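PDB 1ZEL: AbiEi antitoxin C-terminal domain-containing protein from Mycobacterium tuberculosis, which probably binds DNA through a winged helix-turn-helix domain and is related to AbiEi-type antitoxins, although its cellular function is unknown. Local coordinates for residues A[74-77]-A[82-85]; A[24-29]-A[76-81]; A[29-34]-A[89-94]; A[33-38]-A[53-58]; A[5-10]-A[63-68]. All coordinates share one frame; numbering follows the deposited sequence.

Contact 1 (A[74-77]-A[82-85])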
# COMPACT_ATOMS: atom_id res chain seq x y z
N ALA A 74 10.02 -14.55 9.59
CA ALA A 74 11.05 -13.53 9.62
C ALA A 74 12.19 -13.98 10.54
O ALA A 74 11.95 -14.47 11.66
CB ALA A 74 10.47 -12.17 10.12
N PHE A 75 13.42 -13.82 10.06
CA PHE A 75 14.61 -14.04 10.88
C PHE A 75 14.94 -12.73 11.60
O PHE A 75 15.04 -11.70 10.97
CB PHE A 75 15.79 -14.47 9.99
CG PHE A 75 17.10 -14.64 10.72
CD1 PHE A 75 17.24 -15.61 11.71
CD2 PHE A 75 18.18 -13.80 10.44
CE1 PHE A 75 18.44 -15.76 12.39
CE2 PHE A 75 19.39 -13.95 11.09
CZ PHE A 75 19.52 -14.96 12.08
N ILE A 76 15.07 -12.79 12.92
CA ILE A 76 15.47 -11.62 13.67
C ILE A 76 16.99 -11.78 13.86
O ILE A 76 17.44 -12.73 14.49
CB ILE A 76 14.75 -11.52 15.05
CG1 ILE A 76 13.26 -11.94 14.96
CG2 ILE A 76 14.96 -10.12 15.69
CD1 ILE A 76 12.40 -11.12 13.96
N PRO A 77 17.78 -10.85 13.27
CA PRO A 77 19.20 -11.00 13.22
C PRO A 77 19.89 -10.83 14.56
O PRO A 77 19.38 -10.11 15.42
CB PRO A 77 19.64 -9.93 12.22
CG PRO A 77 18.51 -8.97 12.14
CD PRO A 77 17.29 -9.64 12.59
N ALA A 82 14.17 -6.61 17.19
CA ALA A 82 13.02 -6.52 16.28
C ALA A 82 13.44 -6.09 14.89
O ALA A 82 14.56 -5.65 14.66
CB ALA A 82 11.99 -5.53 16.83
N ILE A 83 12.50 -6.22 13.97
CA ILE A 83 12.68 -5.76 12.61
C ILE A 83 11.72 -4.58 12.44
O ILE A 83 10.55 -4.68 12.81
CB ILE A 83 12.26 -6.83 11.59
CG1 ILE A 83 13.10 -8.09 11.76
CG2 ILE A 83 12.38 -6.29 10.12
CD1 ILE A 83 12.63 -9.24 10.90
N SER A 84 12.20 -3.48 11.88
CA SER A 84 11.33 -2.37 11.54
C SER A 84 11.06 -2.41 10.03
O SER A 84 11.86 -1.97 9.22
CB SER A 84 11.95 -1.05 12.00
OG SER A 84 10.94 -0.12 12.33
N ASP A 85 9.94 -2.99 9.65
CA ASP A 85 9.57 -3.08 8.25
C ASP A 85 8.09 -3.31 8.35
O ASP A 85 7.69 -4.33 8.92
CB ASP A 85 10.28 -4.25 7.57
CG ASP A 85 9.82 -4.47 6.14
OD1 ASP A 85 9.02 -3.66 5.61
OD2 ASP A 85 10.26 -5.45 5.52

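Contact 2 (A[24-29]-A[76-81])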
# COMPACT_ATOMS: atom_id res chain seq x y z
N GLY A 24 24.29 -18.96 9.23
CA GLY A 24 24.03 -18.84 7.80
C GLY A 24 22.98 -17.78 7.48
O GLY A 24 23.11 -17.05 6.49
N LEU A 25 21.90 -17.77 8.26
CA LEU A 25 20.86 -16.74 8.16
C LEU A 25 21.43 -15.37 8.54
O LEU A 25 21.12 -14.37 7.90
CB LEU A 25 19.67 -17.10 9.05
CG LEU A 25 18.78 -18.23 8.50
CD1 LEU A 25 17.81 -18.77 9.59
CD2 LEU A 25 18.03 -17.78 7.29
N ALA A 26 22.29 -15.33 9.57
CA ALA A 26 22.96 -14.08 9.96
C ALA A 26 23.87 -13.53 8.83
O ALA A 26 23.95 -12.30 8.62
CB ALA A 26 23.76 -14.30 11.21
N ARG A 27 24.55 -14.42 8.10
CA ARG A 27 25.39 -14.00 6.98
C ARG A 27 24.55 -13.52 5.79
O ARG A 27 24.86 -12.51 5.13
CB ARG A 27 26.34 -15.13 6.52
CG ARG A 27 27.66 -15.25 7.30
CD ARG A 27 28.64 -16.22 6.62
NE ARG A 27 27.97 -17.46 6.20
CZ ARG A 27 27.85 -18.55 6.94
NH1 ARG A 27 28.38 -18.59 8.17
NH2 ARG A 27 27.19 -19.61 6.45
N ASP A 28 23.49 -14.27 5.50
CA ASP A 28 22.73 -14.10 4.25
C ASP A 28 21.60 -13.08 4.36
O ASP A 28 21.23 -12.44 3.36
CB ASP A 28 22.16 -15.45 3.79
CG ASP A 28 23.25 -16.44 3.41
OD1 ASP A 28 24.41 -16.02 3.26
OD2 ASP A 28 22.92 -17.63 3.23
N ARG A 29 21.04 -12.96 5.56
CA ARG A 29 19.96 -11.99 5.84
C ARG A 29 18.87 -12.01 4.75
O ARG A 29 18.66 -10.98 4.09
CB ARG A 29 20.50 -10.56 5.99
CG ARG A 29 21.66 -10.34 6.99
CD ARG A 29 21.13 -10.21 8.38
NE ARG A 29 22.14 -10.21 9.44
CZ ARG A 29 22.30 -9.20 10.29
NH1 ARG A 29 21.52 -8.12 10.20
NH2 ARG A 29 23.19 -9.28 11.27
N ILE A 76 15.07 -12.79 12.92
CA ILE A 76 15.47 -11.62 13.67
C ILE A 76 16.99 -11.78 13.86
O ILE A 76 17.44 -12.73 14.49
CB ILE A 76 14.75 -11.52 15.05
CG1 ILE A 76 13.26 -11.94 14.96
CG2 ILE A 76 14.96 -10.12 15.69
CD1 ILE A 76 12.40 -11.12 13.96
N PRO A 77 17.78 -10.85 13.27
CA PRO A 77 19.20 -11.00 13.22
C PRO A 77 19.89 -10.83 14.56
O PRO A 77 19.38 -10.11 15.42
CB PRO A 77 19.64 -9.93 12.22
CG PRO A 77 18.51 -8.97 12.14
CD PRO A 77 17.29 -9.64 12.59
N PRO A 78 21.07 -11.45 14.73
CA PRO A 78 21.80 -11.28 15.98
C PRO A 78 21.97 -9.81 16.33
O PRO A 78 22.25 -8.99 15.45
CB PRO A 78 23.15 -11.91 15.68
CG PRO A 78 22.80 -12.97 14.66
CD PRO A 78 21.80 -12.31 13.78
N GLY A 79 21.82 -9.49 17.61
CA GLY A 79 22.01 -8.14 18.10
C GLY A 79 20.80 -7.23 17.97
O GLY A 79 20.87 -6.06 18.34
N GLU A 80 19.71 -7.74 17.41
CA GLU A 80 18.49 -6.95 17.28
C GLU A 80 17.32 -7.58 17.99
O GLU A 80 17.17 -8.81 18.03
CB GLU A 80 18.17 -6.75 15.80
CG GLU A 80 19.28 -6.01 15.05
CD GLU A 80 19.46 -4.56 15.53
OE1 GLU A 80 18.55 -4.00 16.19
OE2 GLU A 80 20.52 -3.98 15.27
N ALA A 81 16.49 -6.74 18.57
CA ALA A 81 15.31 -7.21 19.28
C ALA A 81 14.11 -7.32 18.32
O ALA A 81 13.13 -8.01 18.62
CB ALA A 81 15.00 -6.25 20.48

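Contact 3 (A[29-34]-A[89-94])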
# COMPACT_ATOMS: atom_id res chain seq x y z
N ARG A 29 21.04 -12.96 5.56
CA ARG A 29 19.96 -11.99 5.84
C ARG A 29 18.87 -12.01 4.75
O ARG A 29 18.66 -10.98 4.09
CB ARG A 29 20.50 -10.56 5.99
CG ARG A 29 21.66 -10.34 6.99
CD ARG A 29 21.13 -10.21 8.38
NE ARG A 29 22.14 -10.21 9.44
CZ ARG A 29 22.30 -9.20 10.29
NH1 ARG A 29 21.52 -8.12 10.20
NH2 ARG A 29 23.19 -9.28 11.27
N PRO A 30 18.19 -13.17 4.55
CA PRO A 30 17.07 -13.12 3.61
C PRO A 30 15.92 -12.25 4.13
O PRO A 30 15.68 -12.20 5.34
CB PRO A 30 16.60 -14.58 3.56
CG PRO A 30 17.04 -15.17 4.84
CD PRO A 30 18.36 -14.51 5.13
N VAL A 31 15.18 -11.59 3.23
CA VAL A 31 14.07 -10.73 3.67
C VAL A 31 13.05 -11.56 4.43
O VAL A 31 12.58 -11.17 5.49
CB VAL A 31 13.32 -10.06 2.52
CG1 VAL A 31 12.34 -9.02 3.09
CG2 VAL A 31 14.30 -9.37 1.56
N VAL A 32 12.72 -12.72 3.86
CA VAL A 32 11.75 -13.64 4.41
C VAL A 32 12.39 -15.03 4.33
O VAL A 32 13.08 -15.32 3.36
CB VAL A 32 10.48 -13.66 3.54
CG1 VAL A 32 9.59 -14.81 3.90
CG2 VAL A 32 9.73 -12.33 3.63
N VAL A 33 12.17 -15.85 5.36
CA VAL A 33 12.62 -17.23 5.36
C VAL A 33 11.46 -18.15 5.04
O VAL A 33 10.50 -18.21 5.80
CB VAL A 33 13.17 -17.62 6.79
CG1 VAL A 33 13.65 -19.07 6.80
CG2 VAL A 33 14.33 -16.70 7.19
N THR A 34 11.54 -18.90 3.94
CA THR A 34 10.51 -19.89 3.64
C THR A 34 10.83 -21.20 4.36
O THR A 34 11.98 -21.45 4.74
CB THR A 34 10.36 -20.14 2.12
OG1 THR A 34 11.54 -20.79 1.62
CG2 THR A 34 10.20 -18.83 1.38
N PRO A 89 4.29 -8.54 6.06
CA PRO A 89 3.19 -9.38 5.56
C PRO A 89 3.11 -9.50 4.02
O PRO A 89 2.84 -10.59 3.50
CB PRO A 89 1.94 -8.68 6.10
CG PRO A 89 2.43 -7.94 7.36
CD PRO A 89 3.84 -7.54 7.06
N LEU A 90 3.33 -8.40 3.31
CA LEU A 90 3.28 -8.43 1.85
C LEU A 90 4.51 -9.10 1.24
O LEU A 90 4.40 -9.83 0.25
CB LEU A 90 3.10 -7.02 1.29
CG LEU A 90 1.73 -6.41 1.60
CD1 LEU A 90 1.70 -4.96 1.17
CD2 LEU A 90 0.61 -7.20 0.91
N ARG A 91 5.68 -8.81 1.79
CA ARG A 91 6.88 -9.51 1.36
C ARG A 91 6.74 -11.01 1.62
O ARG A 91 7.26 -11.81 0.84
CB ARG A 91 8.12 -8.97 2.08
CG ARG A 91 8.29 -7.45 1.91
CD ARG A 91 9.66 -7.00 2.36
NE ARG A 91 9.63 -5.63 2.87
CZ ARG A 91 9.69 -4.54 2.10
NH1 ARG A 91 9.81 -4.64 0.78
NH2 ARG A 91 9.65 -3.33 2.65
N SER A 92 6.08 -11.41 2.70
CA SER A 92 5.89 -12.86 2.91
C SER A 92 5.00 -13.50 1.84
O SER A 92 5.19 -14.68 1.46
CB SER A 92 5.38 -13.17 4.32
OG SER A 92 3.97 -13.11 4.43
N TRP A 93 4.03 -12.74 1.35
CA TRP A 93 3.24 -13.17 0.21
C TRP A 93 4.08 -13.34 -1.06
O TRP A 93 4.01 -14.41 -1.72
CB TRP A 93 2.06 -12.22 0.01
CG TRP A 93 1.01 -12.70 -1.00
CD1 TRP A 93 0.95 -13.91 -1.62
CD2 TRP A 93 -0.13 -11.96 -1.44
NE1 TRP A 93 -0.16 -13.97 -2.45
CE2 TRP A 93 -0.84 -12.77 -2.35
CE3 TRP A 93 -0.63 -10.68 -1.14
CZ2 TRP A 93 -2.01 -12.34 -2.98
CZ3 TRP A 93 -1.80 -10.26 -1.76
CH2 TRP A 93 -2.47 -11.08 -2.68
N LEU A 94 4.89 -12.34 -1.41
CA LEU A 94 5.78 -12.45 -2.58
C LEU A 94 6.77 -13.61 -2.47
O LEU A 94 7.19 -14.20 -3.49
CB LEU A 94 6.57 -11.16 -2.78
CG LEU A 94 5.73 -9.99 -3.24
CD1 LEU A 94 6.51 -8.69 -3.05
CD2 LEU A 94 5.28 -10.19 -4.68

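Contact 4 (A[33-38]-A[53-58])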
# COMPACT_ATOMS: atom_id res chain seq x y z
N VAL A 33 12.17 -15.85 5.36
CA VAL A 33 12.62 -17.23 5.36
C VAL A 33 11.46 -18.15 5.04
O VAL A 33 10.50 -18.21 5.80
CB VAL A 33 13.17 -17.62 6.79
CG1 VAL A 33 13.65 -19.07 6.80
CG2 VAL A 33 14.33 -16.70 7.19
N THR A 34 11.54 -18.90 3.94
CA THR A 34 10.51 -19.89 3.64
C THR A 34 10.83 -21.20 4.36
O THR A 34 11.98 -21.45 4.74
CB THR A 34 10.36 -20.14 2.12
OG1 THR A 34 11.54 -20.79 1.62
CG2 THR A 34 10.20 -18.83 1.38
N LYS A 35 9.82 -22.06 4.51
CA LYS A 35 10.04 -23.36 5.10
C LYS A 35 11.08 -24.18 4.31
O LYS A 35 11.89 -24.90 4.90
CB LYS A 35 8.73 -24.15 5.21
CG LYS A 35 8.96 -25.49 5.88
CD LYS A 35 7.68 -26.17 6.24
CE LYS A 35 7.96 -27.54 6.81
NZ LYS A 35 6.65 -28.19 7.02
N GLU A 36 11.08 -24.01 2.98
CA GLU A 36 11.99 -24.72 2.10
C GLU A 36 13.41 -24.25 2.29
O GLU A 36 14.35 -25.05 2.22
CB GLU A 36 11.58 -24.52 0.64
CG GLU A 36 10.23 -25.14 0.25
CD GLU A 36 9.01 -24.22 0.50
OE1 GLU A 36 9.11 -23.21 1.23
OE2 GLU A 36 7.92 -24.51 -0.03
N ASP A 37 13.58 -22.94 2.49
CA ASP A 37 14.89 -22.34 2.74
C ASP A 37 15.43 -22.86 4.07
O ASP A 37 16.60 -23.25 4.18
CB ASP A 37 14.75 -20.80 2.75
CG ASP A 37 16.07 -20.05 3.03
OD1 ASP A 37 17.16 -20.65 2.86
OD2 ASP A 37 16.03 -18.85 3.41
N LEU A 38 14.61 -22.86 5.10
CA LEU A 38 15.06 -23.40 6.38
C LEU A 38 15.39 -24.89 6.29
O LEU A 38 16.40 -25.32 6.85
CB LEU A 38 14.03 -23.14 7.49
CG LEU A 38 14.78 -23.32 8.82
CD1 LEU A 38 15.35 -21.99 9.32
CD2 LEU A 38 13.92 -23.98 9.82
N SER A 53 9.82 -29.34 13.63
CA SER A 53 10.43 -29.31 14.96
C SER A 53 11.50 -28.25 15.14
O SER A 53 11.51 -27.55 16.14
CB SER A 53 11.06 -30.66 15.26
OG SER A 53 11.53 -30.69 16.59
N ALA A 54 12.43 -28.17 14.19
CA ALA A 54 13.48 -27.14 14.19
C ALA A 54 12.87 -25.75 14.25
O ALA A 54 13.27 -24.91 15.08
CB ALA A 54 14.34 -27.28 12.94
N ILE A 55 11.87 -25.51 13.40
CA ILE A 55 11.22 -24.19 13.32
C ILE A 55 10.52 -23.84 14.63
O ILE A 55 10.60 -22.69 15.08
CB ILE A 55 10.25 -24.08 12.11
CG1 ILE A 55 11.04 -24.14 10.80
CG2 ILE A 55 9.49 -22.74 12.16
CD1 ILE A 55 10.28 -24.62 9.60
N ARG A 56 9.83 -24.82 15.22
CA ARG A 56 9.08 -24.63 16.46
C ARG A 56 10.03 -24.16 17.55
O ARG A 56 9.74 -23.21 18.29
CB ARG A 56 8.47 -25.98 16.88
CG ARG A 56 7.16 -25.95 17.64
CD ARG A 56 6.22 -27.08 17.15
NE ARG A 56 6.87 -28.39 17.15
CZ ARG A 56 6.69 -29.32 16.22
NH1 ARG A 56 5.88 -29.09 15.19
NH2 ARG A 56 7.33 -30.48 16.30
N GLU A 57 11.17 -24.85 17.67
CA GLU A 57 12.17 -24.46 18.65
C GLU A 57 12.79 -23.11 18.34
O GLU A 57 12.99 -22.28 19.24
CB GLU A 57 13.27 -25.51 18.78
CG GLU A 57 14.29 -25.18 19.89
CD GLU A 57 15.27 -26.30 20.11
OE1 GLU A 57 14.93 -27.41 19.69
OE2 GLU A 57 16.37 -26.08 20.69
N LEU A 58 13.11 -22.86 17.08
CA LEU A 58 13.69 -21.58 16.69
C LEU A 58 12.72 -20.42 16.95
O LEU A 58 13.14 -19.28 17.29
CB LEU A 58 14.15 -21.64 15.22
CG LEU A 58 15.45 -22.41 14.98
CD1 LEU A 58 15.72 -22.60 13.47
CD2 LEU A 58 16.68 -21.73 15.66

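Contact 5 (A[5-10]-A[63-68])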
# COMPACT_ATOMS: atom_id res chain seq x y z
N VAL A 5 8.82 -8.44 16.40
CA VAL A 5 9.59 -8.45 17.64
C VAL A 5 9.93 -9.89 18.03
O VAL A 5 9.06 -10.79 18.01
CB VAL A 5 8.78 -7.79 18.79
CG1 VAL A 5 9.54 -7.81 20.12
CG2 VAL A 5 8.40 -6.36 18.42
N SER A 6 11.19 -10.13 18.40
CA SER A 6 11.53 -11.42 18.99
C SER A 6 10.92 -11.54 20.38
O SER A 6 11.13 -10.67 21.23
CB SER A 6 13.04 -11.59 19.11
OG SER A 6 13.29 -12.80 19.80
N PRO A 7 10.18 -12.63 20.64
CA PRO A 7 9.62 -12.83 21.98
C PRO A 7 10.70 -13.09 23.02
O PRO A 7 10.42 -13.04 24.22
CB PRO A 7 8.75 -14.08 21.81
CG PRO A 7 9.35 -14.80 20.70
CD PRO A 7 9.84 -13.75 19.74
N ALA A 8 11.94 -13.34 22.58
CA ALA A 8 13.04 -13.62 23.48
C ALA A 8 13.87 -12.40 23.85
O ALA A 8 14.80 -12.51 24.62
CB ALA A 8 13.94 -14.67 22.91
N GLY A 9 13.55 -11.24 23.30
CA GLY A 9 14.40 -10.07 23.50
C GLY A 9 15.64 -10.14 22.61
O GLY A 9 15.77 -11.06 21.80
N ALA A 10 16.56 -9.21 22.79
CA ALA A 10 17.74 -9.13 21.92
C ALA A 10 18.76 -10.23 22.21
O ALA A 10 19.45 -10.69 21.33
CB ALA A 10 18.41 -7.74 22.03
N TRP A 63 14.33 -16.72 17.28
CA TRP A 63 15.09 -16.43 16.06
C TRP A 63 14.20 -16.28 14.83
O TRP A 63 14.54 -15.54 13.93
CB TRP A 63 16.15 -17.52 15.83
CG TRP A 63 17.33 -17.42 16.79
CD1 TRP A 63 17.61 -18.25 17.86
CD2 TRP A 63 18.34 -16.41 16.77
NE1 TRP A 63 18.77 -17.81 18.49
CE2 TRP A 63 19.23 -16.68 17.84
CE3 TRP A 63 18.58 -15.28 15.95
CZ2 TRP A 63 20.34 -15.87 18.12
CZ3 TRP A 63 19.69 -14.47 16.22
CH2 TRP A 63 20.56 -14.76 17.32
N LEU A 64 13.11 -17.05 14.78
CA LEU A 64 12.14 -16.99 13.69
C LEU A 64 10.80 -16.53 14.26
O LEU A 64 10.38 -17.00 15.32
CB LEU A 64 11.96 -18.41 13.06
CG LEU A 64 13.18 -19.00 12.34
CD1 LEU A 64 12.81 -20.38 11.75
CD2 LEU A 64 13.75 -18.05 11.24
N VAL A 65 10.14 -15.60 13.56
CA VAL A 65 8.81 -15.15 13.96
C VAL A 65 7.88 -15.44 12.78
O VAL A 65 8.18 -15.04 11.63
CB VAL A 65 8.79 -13.66 14.31
CG1 VAL A 65 7.35 -13.15 14.49
CG2 VAL A 65 9.60 -13.41 15.60
N GLN A 66 6.81 -16.16 13.06
CA GLN A 66 5.88 -16.58 12.02
C GLN A 66 5.27 -15.37 11.31
O GLN A 66 4.80 -14.42 11.96
CB GLN A 66 4.79 -17.50 12.57
CG GLN A 66 4.05 -18.25 11.49
CD GLN A 66 3.13 -19.30 12.06
OE1 GLN A 66 3.46 -19.99 13.02
NE2 GLN A 66 1.96 -19.45 11.44
N LEU A 67 5.28 -15.41 9.98
CA LEU A 67 4.61 -14.39 9.19
C LEU A 67 3.22 -14.86 8.72
O LEU A 67 2.92 -16.05 8.80
CB LEU A 67 5.49 -13.95 8.02
CG LEU A 67 6.74 -13.15 8.40
CD1 LEU A 67 7.62 -12.95 7.13
CD2 LEU A 67 6.42 -11.78 9.12
N PRO A 68 2.35 -13.91 8.29
CA PRO A 68 0.94 -14.22 7.98
C PRO A 68 0.72 -15.23 6.88
O PRO A 68 -0.29 -15.93 6.89
CB PRO A 68 0.38 -12.85 7.55
CG PRO A 68 1.25 -11.85 8.26
CD PRO A 68 2.63 -12.46 8.21

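Contact 1 (A[74-77]-A[82-85])
Ala74, whose N donates to Val65 O in a backbone hydrogen bond of the sheet, turns its CB toward Ile83 on the short strand that follows. The meeting itself is apolar. Ile83 reaches across with its longer branch: CG1 stands beside the backbone N (chi1 -61°) and CD1 continues the chain nearly straight (chi2 173°), which brings this one methyl among three neighbours. Ile83 CD1 lies 3.7 Å from Ala74 CB. The same Ile83 CD1 is 3.6 Å from Ile76 CD1. Ile83 CD1 also comes within 3.4 Å of Phe75 O, a contact of a methyl with a carbonyl oxygen. Ile76 folds its own ethyl arm round at chi2, so the two isoleucines meet end to end at an oblique angle, while Ile76 CG2 rests 3.9 Å from Ala82 N. Phe75 points the opposite way from Ala74. The backbone of strand 82-84 pairs with strand 3-5, Ile83 bonding to Val4. Leu88 of helix 88-96 touches both Ala74 and Ile83. Strand 72-75 is the return strand of the hairpin that, with strand 64-66, fits the wing of a winged-helix fold, and strand 82-84 is packed beside it by side chains.

Contact 2 (A[24-29]-A[76-81])
Arg29 lays the face of its guanidinium group against Pro77, with CB of the proline 3.3 Å above the plane and over its centre. The long axes of the two side chains are close to perpendicular, and Arg29 NH1 also comes within 3.7 Å of Pro77 CG. The arginine gets there by a bend: CG starts beside the backbone N, and the turn at chi2 (-82°) swings the chain back along the helix it has just left. That return lets Arg29 NE donate to Ala26 O at 2.9 Å, on a lone pair in the carbonyl plane, though the oxygen lies 17° out of the guanidinium plane. The bond restrains the NE end and is consistent with the flat side facing the proline. Arg29 is the residue at which the backbone leaves helix 19-28, with positive phi, just before the strand that leads to the helix-turn-helix of this winged-helix domain. Across the contact, Pro77 and Pro78 open a type II beta turn closed by Glu80 N to Pro77 O at 3.1 Å, with Gly79 taking the positive-phi position. Pro78 brings CG and CD to the helix, each 3.8 Å from Ala26 CB, and Pro78 CD is 4.2 Å from Arg29 NH2. Beyond the prolines the carboxylate of Glu80 has the opposite charge to Arg29, but Glu80 OE2 remains 6.6 Å from Arg29 NH1. Trp63 packs against Pro78.

Contact 3 (A[29-34]-A[89-94])
Arg91 slants outward from its helix past two valines, Val31 and Val32. Arg91 CB lies 4.0 Å from Val32 CG2, and the chain then stays extended from CG to NE. Arg91 CD passes Val31 CG1 at 3.4 Å, a tight carbon contact in which the valine branch crosses the arginine chain at about a right angle. Val31 CG1 can reach that far because it stands anti to the backbone N (chi1 -171°). Further out, NE forms a salt bridge with Asp85 OD2, and NH2 is hydrogen-bonded to Thr176 OG1, so the charged end is held by partners outside the valine pair while its aliphatic part does the packing. Val32 CG2 presses on the helix backbone itself, 3.8 Å from Arg91 O and 3.9 Å from Ser92 N. The hydroxyl of Ser92 is spent within the helix, Ser92 OG donating to Pro89 O at 2.9 Å; Trp93 N approaches that oxygen from the same face of the carbonyl plane. Val32 also touches Ala95 one turn on and Thr72, which Ser92 meets as well, so the loop, helix 88-96 and strand 72-75, the central strand of the three-stranded sheet, join at one place.

Contact 4 (A[33-38]-A[53-58])
The two helices of the helix-turn-helix, 35-44 and 51-61, face each other here through Leu38, Ile55 and Leu58, with Lys35 at the margin. Leu38 sends its CG out anti to the backbone N (chi1 -162°), with the side chain directed to the second helix. Leu38 CD1 lies 4.2 Å from Leu58 CD1. The CD2 branch turns to Ile55, and the two side chains run past one another in opposite directions; the exact spacing of this pair is doubtful in the model. Ile55 CD1 also reaches Lys35, meeting Lys35 CG at 4.0 Å with the two chains roughly perpendicular. From there the lysine stays fully extended, and its NZ forms a salt bridge with Asp52 OD1 near the start of the partner helix, so one side chain joins both helices by its methylenes and its charge.

The first helix is fixed at its beginning by Thr34, the N-cap residue, whose OG1 accepts from Asp37 N at 3.1 Å with an N-H...O angle of 154°. One turn on, Leu38 N is bonded to Thr34 O at 3.0 Å. Strand 33-34 thus passes directly into a capped helix without an intervening loop. On the sheet, Leu64 touches Leu38, Ile55 and Leu58, while Val21 and Leu25 of helix 19-28 pack on Leu38. Three helices gathered over a small sheet in this chain order are the core of a winged helix-turn-helix domain, in which helix 51-61 probably holds the position of the recognition helix.

Contact 5 (A[5-10]-A[63-68])
Val65 provides the largest share of the buried surface and meets Val5 and Ser6 of a chain part with which its strand shares no backbone bond here. One branch does the work. CG2 of Val65 stands beside its backbone N and points at the start of the N-terminal loop, where it sits 3.6 Å from Val5 O, 4.4 Å from Ser6 CA and 4.2 Å from Pro7 CD. The methyl is thus lodged against backbone at Val5 and against the ring of Pro7, the ring and the valine lying side by side and running in contrary senses. Val5 itself turns its CB from Val65 and offers only main chain.

Ser6 shapes the loop. Its OG stands anti to the backbone N (chi1 174°), on the side of its own carbonyl carbon. From there Ser6 OG accepts from Ala8 N at 3.1 Å with an N-H...O angle of 152°, an ST turn, and it donates to Gly62 O, just ahead of Trp63. The hydroxyl therefore ties the loop both to itself and to the end of helix 51-61. A type I beta turn from Ser6 to Gly9 is closed by Gly9 N to Ser6 O at 3.2 Å. Ser6 is also paired through its backbone with Ala81. Leu64 points away from this loop and packs on helix 51-61. The N-terminal segment accordingly lies against strand 64-66, the first strand of the hairpin that forms the wing of a winged-helix domain.

All five contacts lie in or next to the N-terminal winged-helix region, on the same side of the chain's centre. Contacts 1 and 4 are buried and rest on aliphatic side chains; contact 2 is at the surface, where an arginine face packs on a proline. Contacts 3 and 5 are intermediate, each setting valine methyls partly against backbone. The three-stranded sheet unites contacts 1, 3, 4 and 5: strand 33-34 serves 3 and 4, strand 72-75 serves 1, and strand 64-66 serves 5. Contacts 1 and 2 share Ile76 and Pro77, and Phe75 packs on helix 19-28. Strand 64-66 meets the N-terminal loop through Val65 and the helices of contact 4 through Leu64.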